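Local coordinates for protein soluble lytic murein transglycosylase (Escherichia coli, PDB 1QSA) that cleaves the beta-1,4-glycosidic bonds between N-acetylmuramic acid and N-acetylglucosamine in peptidoglycan, forming a 1,6-anhydro bond in the muramic acid product, at residues C106-A111 with S118-Q123; G100-Q105 with K126-T131. One frame throughout, in Å; residues are numbered along the deposited sequence.

Interaction 1 (C106-A111 with S118-Q123); sequences CNYYYA and SEEAWQ. With SO4 (sulfate ion), chain F.
Y109 and A121 mark the point where helices 106-111 and 118-123 come nearest, their CA atoms 4.7 Å apart; the segment axes approach to 8.5 Å at 157° between their N-to-C directions, close to antiparallel. Because A121 carries only a methyl, the backbone of Y109 comes close to it: A121 CB lies 3.4 Å from Y109 O. A chi1 of -70° sets the Y109 ring beside its backbone N, where CD1 meets E120 O obliquely at 3.6 Å. This is a helical hairpin, consecutive antiparallel helices 102-114 and 118-129 joined by a short connection, within the alpha-superhelix of Slt70. E120 runs extended beside the two tyrosines, its carboxylate plane 76° from the Y108 ring. No direct hydrogen bond spans the pair; instead E120 OE2 accepts from two waters, each 2.8 Å away, one weakly bonded to Y108 OH, the other to Y109 OH. The main partners lie elsewhere: P96 O for Y108 OH, a salt bridge to K112 for E120 OE1. Y108 CD2 sits over the Y109 ring centre, 3.6 Å above its plane. S118 OG donates to O3 of a sulfate ion, probably from the crystallisation liquor, at 2.7 Å; W113 NE1 also binds the ion.

Interaction 2 (G100-Q105 with K126-T131); sequences GTTEAQ and KELWLT
One leucine supplies all the direct contact from its side: L128 alone reaches across from 126-131 to touch 100-105, and no hydrogen bond joins the two segments. Even the nearest CA atoms, those of T102 and L128, are 7.8 Å apart, so the leucine side chain spans most of the interval. The CA-CB bond of L128 points toward the other segment, and its two methyls divide the work. CD2 meets T102 CG2 at 3.7 Å, the two side chains passing in opposite directions, and also lies 3.7 Å from Q105 OE1; CD1 reaches back to the Q105 carbonyl, 4.1 Å from O. With OG1 of T102 beside the backbone N (chi1 -55°), CG2 is left anti to that N, and this methyl meets the leucine. Q105 crosses L128 obliquely, and both ends of its amide have partners: NE2 bonds to P99 O, while OE1 accepts from a water at 2.9 Å that also donates to E127 OE2 at 3.3 Å. K98 forms a salt bridge with that carboxylate oxygen. Replacing L128 by an alanine would probably open a gap and leave T102 CG2 without its aliphatic partner. The first helix starts with T101 as N-cap, its OG1 accepting from A104 N at 3.1 Å (N-H...O angle 157°), whereas the second runs out into an inverse gamma turn centred on L130: the open end of an antiparallel helical hairpin.

Both interactions join helices 102-114 and 118-129, with centres about 10 Å apart, and follow one hairpin from its connection to its open end. Interaction 1, nearer the turn, buries 182 Å² and brings backbone against side chain; interaction 2 buries 124 Å² across a wider interval, mainly through side chains. Both are partly buried, with no exposed touching residue: Y108 and A121 are buried in the first, L128 alone in the second. Both lack direct hydrogen bonds, yet each has a water-bridged carboxylate. Aromatic rings dominate the first, aliphatic methyls the second. They meet where L128 CD1 packs against C106 CA at 3.9 Å and Y109 CD2 at 4.0 Å. Helix 138-148 touches both and carries C139, disulfide-bonded to C106.

Interaction 1 (C106-A111 with S118-Q123)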
ATOM      1  N   CYS A 106       9.718   0.313 -23.569  1.00 11.85           N
ATOM      2  CA  CYS A 106       9.060   0.928 -24.725  1.00 11.68           C
ATOM      3  C   CYS A 106      10.141   1.348 -25.724  1.00 11.19           C
ATOM      4  O   CYS A 106      10.033   1.114 -26.925  1.00 11.02           O
ATOM      5  CB  CYS A 106       8.295   2.182 -24.319  1.00 12.66           C
ATOM      6  SG  CYS A 106       6.886   1.943 -23.186  1.00 20.88           S
ATOM      7  N   ASN A 107      11.201   1.961 -25.214  1.00 10.34           N
ATOM      8  CA  ASN A 107      12.283   2.418 -26.076  1.00 11.09           C
ATOM      9  C   ASN A 107      13.113   1.275 -26.665  1.00 10.87           C
ATOM     10  O   ASN A 107      13.553   1.340 -27.820  1.00 10.25           O
ATOM     11  CB  ASN A 107      13.157   3.423 -25.320  1.00 10.70           C
ATOM     12  CG  ASN A 107      12.484   4.781 -25.194  1.00 10.99           C
ATOM     13  OD1 ASN A 107      11.868   5.268 -26.149  1.00 10.76           O
ATOM     14  ND2 ASN A 107      12.613   5.408 -24.035  1.00 10.66           N
ATOM     15  N   TYR A 108      13.280   0.211 -25.882  1.00 10.78           N
ATOM     16  CA  TYR A 108      14.025  -0.973 -26.309  1.00 10.55           C
ATOM     17  C   TYR A 108      13.328  -1.607 -27.516  1.00 11.12           C
ATOM     18  O   TYR A 108      13.976  -1.932 -28.524  1.00 11.61           O
ATOM     19  CB  TYR A 108      14.090  -1.970 -25.149  1.00 11.35           C
ATOM     20  CG  TYR A 108      14.692  -3.321 -25.480  1.00 10.97           C
ATOM     21  CD1 TYR A 108      16.080  -3.524 -25.424  1.00 11.70           C
ATOM     22  CD2 TYR A 108      13.880  -4.414 -25.808  1.00 12.47           C
ATOM     23  CE1 TYR A 108      16.641  -4.782 -25.676  1.00 12.11           C
ATOM     24  CE2 TYR A 108      14.434  -5.682 -26.065  1.00 13.09           C
ATOM     25  CZ  TYR A 108      15.814  -5.856 -25.991  1.00 12.36           C
ATOM     26  OH  TYR A 108      16.350  -7.114 -26.197  1.00 13.57           O
ATOM     27  N   TYR A 109      12.012  -1.804 -27.414  1.00 10.24           N
ATOM     28  CA  TYR A 109      11.280  -2.393 -28.533  1.00 11.34           C
ATOM     29  C   TYR A 109      11.189  -1.482 -29.743  1.00 11.38           C
ATOM     30  O   TYR A 109      11.235  -1.965 -30.870  1.00 12.09           O
ATOM     31  CB  TYR A 109       9.929  -2.933 -28.081  1.00 11.78           C
ATOM     32  CG  TYR A 109      10.142  -4.147 -27.221  1.00 12.40           C
ATOM     33  CD1 TYR A 109      10.709  -5.304 -27.768  1.00 15.41           C
ATOM     34  CD2 TYR A 109       9.853  -4.130 -25.861  1.00 14.83           C
ATOM     35  CE1 TYR A 109      10.980  -6.403 -26.987  1.00 14.56           C
ATOM     36  CE2 TYR A 109      10.130  -5.242 -25.057  1.00 17.44           C
ATOM     37  CZ  TYR A 109      10.690  -6.371 -25.635  1.00 18.67           C
ATOM     38  OH  TYR A 109      10.952  -7.480 -24.873  1.00 21.46           O
ATOM     39  N   TYR A 110      11.139  -0.167 -29.530  1.00 11.62           N
ATOM     40  CA  TYR A 110      11.117   0.750 -30.673  1.00 11.69           C
ATOM     41  C   TYR A 110      12.507   0.664 -31.341  1.00 12.71           C
ATOM     42  O   TYR A 110      12.619   0.699 -32.571  1.00 13.70           O
ATOM     43  CB  TYR A 110      10.823   2.183 -30.232  1.00 13.44           C
ATOM     44  CG  TYR A 110      10.594   3.137 -31.380  1.00 13.83           C
ATOM     45  CD1 TYR A 110       9.431   3.068 -32.157  1.00 14.50           C
ATOM     46  CD2 TYR A 110      11.526   4.129 -31.677  1.00 17.33           C
ATOM     47  CE1 TYR A 110       9.202   3.967 -33.193  1.00 15.93           C
ATOM     48  CE2 TYR A 110      11.307   5.038 -32.715  1.00 17.20           C
ATOM     49  CZ  TYR A 110      10.142   4.952 -33.467  1.00 18.47           C
ATOM     50  OH  TYR A 110       9.928   5.866 -34.483  1.00 20.06           O
ATOM     51  N   ALA A 111      13.563   0.507 -30.534  1.00 11.29           N
ATOM     52  CA  ALA A 111      14.920   0.364 -31.090  1.00 12.06           C
ATOM     53  C   ALA A 111      14.999  -0.918 -31.931  1.00 11.77           C
ATOM     54  O   ALA A 111      15.687  -0.949 -32.957  1.00 12.30           O
ATOM     55  CB  ALA A 111      15.963   0.327 -29.978  1.00 12.04           C
ATOM     56  N   SER A 118      11.428  -6.311 -36.494  1.00 15.86           N
ATOM     57  CA  SER A 118       9.989  -6.068 -36.322  1.00 16.41           C
ATOM     58  C   SER A 118       9.223  -7.127 -35.537  1.00 17.37           C
ATOM     59  O   SER A 118       8.418  -6.788 -34.670  1.00 15.57           O
ATOM     60  CB  SER A 118       9.299  -5.845 -37.680  1.00 17.75           C
ATOM     61  OG  SER A 118       9.720  -4.633 -38.282  1.00 21.28           O
ATOM     62  N   GLU A 119       9.449  -8.404 -35.847  1.00 18.46           N
ATOM     63  CA  GLU A 119       8.739  -9.490 -35.165  1.00 20.20           C
ATOM     64  C   GLU A 119       8.951  -9.419 -33.651  1.00 20.33           C
ATOM     65  O   GLU A 119       8.001  -9.534 -32.864  1.00 18.51           O
ATOM     66  CB  GLU A 119       9.178 -10.856 -35.721  1.00 23.54           C
ATOM     67  CG  GLU A 119       8.493 -12.039 -35.065  1.00 27.95           C
ATOM     68  CD  GLU A 119       8.907 -13.395 -35.643  1.00 30.76           C
ATOM     69  OE1 GLU A 119      10.008 -13.511 -36.236  1.00 31.25           O
ATOM     70  OE2 GLU A 119       8.124 -14.354 -35.477  1.00 33.48           O
ATOM     71  N   GLU A 120      10.190  -9.160 -33.247  1.00 17.10           N
ATOM     72  CA  GLU A 120      10.513  -9.052 -31.830  1.00 16.27           C
ATOM     73  C   GLU A 120       9.898  -7.777 -31.234  1.00 15.72           C
ATOM     74  O   GLU A 120       9.392  -7.776 -30.102  1.00 17.06           O
ATOM     75  CB  GLU A 120      12.030  -9.057 -31.645  1.00 17.61           C
ATOM     76  CG  GLU A 120      12.431  -9.062 -30.201  1.00 19.25           C
ATOM     77  CD  GLU A 120      13.930  -9.155 -29.964  1.00 21.08           C
ATOM     78  OE1 GLU A 120      14.739  -9.217 -30.928  1.00 20.67           O
ATOM     79  OE2 GLU A 120      14.295  -9.165 -28.773  1.00 21.48           O
ATOM     80  N   ALA A 121       9.921  -6.703 -32.017  1.00 12.75           N
ATOM     81  CA  ALA A 121       9.354  -5.425 -31.585  1.00 12.29           C
ATOM     82  C   ALA A 121       7.856  -5.579 -31.298  1.00 13.84           C
ATOM     83  O   ALA A 121       7.364  -5.062 -30.295  1.00 14.82           O
ATOM     84  CB  ALA A 121       9.576  -4.367 -32.650  1.00 11.75           C
ATOM     85  N   TRP A 122       7.147  -6.313 -32.160  1.00 13.48           N
ATOM     86  CA  TRP A 122       5.705  -6.514 -31.996  1.00 13.44           C
ATOM     87  C   TRP A 122       5.362  -7.399 -30.798  1.00 15.39           C
ATOM     88  O   TRP A 122       4.329  -7.187 -30.146  1.00 16.88           O
ATOM     89  CB  TRP A 122       5.087  -7.075 -33.281  1.00 15.02           C
ATOM     90  CG  TRP A 122       5.365  -6.275 -34.536  1.00 15.22           C
ATOM     91  CD1 TRP A 122       5.331  -6.753 -35.822  1.00 16.38           C
ATOM     92  CD2 TRP A 122       5.741  -4.884 -34.640  1.00 14.65           C
ATOM     93  NE1 TRP A 122       5.656  -5.761 -36.707  1.00 14.91           N
ATOM     94  CE2 TRP A 122       5.916  -4.605 -36.015  1.00 14.35           C
ATOM     95  CE3 TRP A 122       5.951  -3.854 -33.710  1.00 15.85           C
ATOM     96  CZ2 TRP A 122       6.295  -3.340 -36.485  1.00 14.12           C
ATOM     97  CZ3 TRP A 122       6.330  -2.595 -34.179  1.00 14.76           C
ATOM     98  CH2 TRP A 122       6.497  -2.348 -35.555  1.00 15.73           C
ATOM     99  N   GLN A 123       6.213  -8.381 -30.511  1.00 14.25           N
ATOM    100  CA  GLN A 123       6.017  -9.250 -29.353  1.00 16.87           C
ATOM    101  C   GLN A 123       6.106  -8.379 -28.102  1.00 16.14           C
ATOM    102  O   GLN A 123       5.276  -8.487 -27.206  1.00 16.38           O
ATOM    103  CB  GLN A 123       7.089 -10.341 -29.292  1.00 20.73           C
ATOM    104  CG  GLN A 123       7.027 -11.339 -30.438  1.00 28.89           C
ATOM    105  CD  GLN A 123       8.350 -12.078 -30.682  1.00 33.95           C
ATOM    106  OE1 GLN A 123       9.354 -11.855 -29.994  1.00 35.96           O
ATOM    107  NE2 GLN A 123       8.355 -12.949 -31.690  1.00 36.43           N
TER
HETATM  108  S   SO4 F 705       7.546  -3.231 -40.921  1.00 38.60           S
HETATM  109  O1  SO4 F 705       6.184  -3.399 -41.474  1.00 39.53           O
HETATM  110  O2  SO4 F 705       7.493  -2.167 -39.894  1.00 37.89           O
HETATM  111  O3  SO4 F 705       8.003  -4.512 -40.341  1.00 38.07           O
HETATM  112  O4  SO4 F 705       8.470  -2.825 -41.996  1.00 37.95           O
HETATM  113  O   HOH W   1      16.767 -10.053 -27.792  1.00 41.20           O
HETATM  114  O   HOH W   2      12.460  -9.437 -26.662  1.00 28.57           O

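Interaction 2 (G100-Q105 with K126-T131)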
ATOM      1  N   GLY A 100      14.826  -2.745 -17.354  1.00 16.87           N
ATOM      2  CA  GLY A 100      13.943  -2.852 -16.205  1.00 16.57           C
ATOM      3  C   GLY A 100      12.661  -2.052 -16.121  1.00 17.96           C
ATOM      4  O   GLY A 100      11.648  -2.574 -15.649  1.00 20.12           O
ATOM      5  N   THR A 101      12.682  -0.793 -16.534  1.00 15.67           N
ATOM      6  CA  THR A 101      11.478   0.030 -16.424  1.00 14.21           C
ATOM      7  C   THR A 101      10.603  -0.062 -17.650  1.00 14.08           C
ATOM      8  O   THR A 101      11.083  -0.374 -18.740  1.00 12.96           O
ATOM      9  CB  THR A 101      11.819   1.506 -16.183  1.00 14.50           C
ATOM     10  OG1 THR A 101      12.465   2.050 -17.343  1.00 15.02           O
ATOM     11  CG2 THR A 101      12.759   1.635 -14.990  1.00 16.05           C
ATOM     12  N   THR A 102       9.324   0.249 -17.482  1.00 12.98           N
ATOM     13  CA  THR A 102       8.403   0.210 -18.604  1.00 11.43           C
ATOM     14  C   THR A 102       8.812   1.196 -19.681  1.00 11.34           C
ATOM     15  O   THR A 102       8.832   0.833 -20.866  1.00 11.12           O
ATOM     16  CB  THR A 102       6.965   0.516 -18.167  1.00 13.80           C
ATOM     17  OG1 THR A 102       6.604  -0.392 -17.125  1.00 13.95           O
ATOM     18  CG2 THR A 102       6.014   0.321 -19.331  1.00 12.56           C
ATOM     19  N   GLU A 103       9.203   2.405 -19.281  1.00 12.11           N
ATOM     20  CA  GLU A 103       9.613   3.431 -20.244  1.00 10.86           C
ATOM     21  C   GLU A 103      10.813   2.952 -21.063  1.00 11.65           C
ATOM     22  O   GLU A 103      10.807   3.047 -22.294  1.00 11.18           O
ATOM     23  CB  GLU A 103       9.935   4.757 -19.555  1.00 11.04           C
ATOM     24  CG  GLU A 103      10.253   5.870 -20.544  1.00 12.47           C
ATOM     25  CD  GLU A 103      10.593   7.190 -19.872  1.00 15.22           C
ATOM     26  OE1 GLU A 103      10.488   7.298 -18.627  1.00 16.38           O
ATOM     27  OE2 GLU A 103      10.984   8.127 -20.599  1.00 17.38           O
ATOM     28  N   ALA A 104      11.809   2.375 -20.386  1.00 10.86           N
ATOM     29  CA  ALA A 104      12.992   1.843 -21.075  1.00 10.66           C
ATOM     30  C   ALA A 104      12.600   0.677 -21.997  1.00  9.79           C
ATOM     31  O   ALA A 104      13.176   0.522 -23.078  1.00 11.96           O
ATOM     32  CB  ALA A 104      14.060   1.392 -20.064  1.00 11.58           C
ATOM     33  N   GLN A 105      11.618  -0.132 -21.592  1.00  9.36           N
ATOM     34  CA  GLN A 105      11.178  -1.261 -22.422  1.00 10.81           C
ATOM     35  C   GLN A 105      10.513  -0.751 -23.699  1.00 10.86           C
ATOM     36  O   GLN A 105      10.729  -1.308 -24.780  1.00 11.67           O
ATOM     37  CB  GLN A 105      10.234  -2.166 -21.635  1.00 10.82           C
ATOM     38  CG  GLN A 105      10.958  -2.938 -20.528  1.00 12.20           C
ATOM     39  CD  GLN A 105      10.001  -3.583 -19.544  1.00 15.17           C
ATOM     40  OE1 GLN A 105       8.784  -3.572 -19.740  1.00 16.56           O
ATOM     41  NE2 GLN A 105      10.552  -4.170 -18.486  1.00 16.18           N
ATOM     42  N   LYS A 126       3.070  -5.835 -27.897  1.00 15.63           N
ATOM     43  CA  LYS A 126       1.829  -6.481 -27.461  1.00 15.91           C
ATOM     44  C   LYS A 126       1.776  -6.661 -25.944  1.00 16.85           C
ATOM     45  O   LYS A 126       0.741  -6.425 -25.318  1.00 16.73           O
ATOM     46  CB  LYS A 126       1.645  -7.829 -28.170  1.00 17.00           C
ATOM     47  CG  LYS A 126       0.299  -8.468 -27.877  1.00 21.16           C
ATOM     48  CD  LYS A 126       0.138  -9.786 -28.617  1.00 24.08           C
ATOM     49  CE  LYS A 126      -1.230 -10.394 -28.320  1.00 28.75           C
ATOM     50  NZ  LYS A 126      -1.401 -11.725 -28.964  1.00 30.36           N
ATOM     51  N   GLU A 127       2.900  -7.050 -25.355  1.00 15.76           N
ATOM     52  CA  GLU A 127       2.983  -7.244 -23.915  1.00 17.80           C
ATOM     53  C   GLU A 127       2.783  -5.913 -23.165  1.00 17.37           C
ATOM     54  O   GLU A 127       2.127  -5.868 -22.128  1.00 16.04           O
ATOM     55  CB  GLU A 127       4.331  -7.863 -23.556  1.00 21.01           C
ATOM     56  CG  GLU A 127       4.469  -8.248 -22.094  1.00 29.73           C
ATOM     57  CD  GLU A 127       5.743  -9.026 -21.814  1.00 35.23           C
ATOM     58  OE1 GLU A 127       6.175  -9.815 -22.689  1.00 38.76           O
ATOM     59  OE2 GLU A 127       6.314  -8.848 -20.715  1.00 39.48           O
ATOM     60  N   LEU A 128       3.348  -4.841 -23.710  1.00 14.51           N
ATOM     61  CA  LEU A 128       3.241  -3.507 -23.120  1.00 13.95           C
ATOM     62  C   LEU A 128       1.838  -2.913 -23.326  1.00 13.93           C
ATOM     63  O   LEU A 128       1.376  -2.072 -22.550  1.00 13.78           O
ATOM     64  CB  LEU A 128       4.304  -2.582 -23.745  1.00 12.69           C
ATOM     65  CG  LEU A 128       5.768  -2.833 -23.342  1.00 14.77           C
ATOM     66  CD1 LEU A 128       6.741  -2.162 -24.322  1.00 16.40           C
ATOM     67  CD2 LEU A 128       5.999  -2.347 -21.912  1.00 17.70           C
ATOM     68  N   TRP A 129       1.176  -3.358 -24.386  1.00 14.28           N
ATOM     69  CA  TRP A 129      -0.146  -2.878 -24.752  1.00 13.78           C
ATOM     70  C   TRP A 129      -1.274  -3.438 -23.901  1.00 14.14           C
ATOM     71  O   TRP A 129      -2.213  -2.723 -23.565  1.00 13.13           O
ATOM     72  CB  TRP A 129      -0.406  -3.241 -26.220  1.00 12.97           C
ATOM     73  CG  TRP A 129      -1.780  -2.922 -26.746  1.00 12.91           C
ATOM     74  CD1 TRP A 129      -2.837  -3.792 -26.893  1.00 13.13           C
ATOM     75  CD2 TRP A 129      -2.218  -1.666 -27.276  1.00 12.63           C
ATOM     76  NE1 TRP A 129      -3.895  -3.148 -27.488  1.00 12.55           N
ATOM     77  CE2 TRP A 129      -3.548  -1.845 -27.733  1.00 12.48           C
ATOM     78  CE3 TRP A 129      -1.616  -0.404 -27.415  1.00 11.17           C
ATOM     79  CZ2 TRP A 129      -4.285  -0.810 -28.316  1.00 11.55           C
ATOM     80  CZ3 TRP A 129      -2.349   0.630 -27.995  1.00 12.06           C
ATOM     81  CH2 TRP A 129      -3.675   0.417 -28.438  1.00 11.14           C
ATOM     82  N   LEU A 130      -1.182  -4.717 -23.569  1.00 13.05           N
ATOM     83  CA  LEU A 130      -2.245  -5.393 -22.835  1.00 14.35           C
ATOM     84  C   LEU A 130      -2.364  -5.081 -21.355  1.00 15.65           C
ATOM     85  O   LEU A 130      -2.156  -5.933 -20.483  1.00 16.70           O
ATOM     86  CB  LEU A 130      -2.205  -6.903 -23.115  1.00 15.21           C
ATOM     87  CG  LEU A 130      -2.501  -7.254 -24.586  1.00 17.26           C
ATOM     88  CD1 LEU A 130      -2.166  -8.703 -24.858  1.00 18.76           C
ATOM     89  CD2 LEU A 130      -3.960  -6.962 -24.942  1.00 18.14           C
ATOM     90  N   THR A 131      -2.782  -3.848 -21.102  1.00 13.11           N
ATOM     91  CA  THR A 131      -3.000  -3.326 -19.751  1.00 13.02           C
ATOM     92  C   THR A 131      -3.973  -2.151 -19.841  1.00 13.36           C
ATOM     93  O   THR A 131      -3.992  -1.414 -20.838  1.00 12.97           O
ATOM     94  CB  THR A 131      -1.691  -2.849 -19.078  1.00 14.59           C
ATOM     95  OG1 THR A 131      -1.991  -2.343 -17.768  1.00 13.76           O
ATOM     96  CG2 THR A 131      -1.009  -1.752 -19.892  1.00 15.21           C
TER
HETATM   97  O   HOH W   3       7.017  -5.629 -20.757  1.00 24.43           O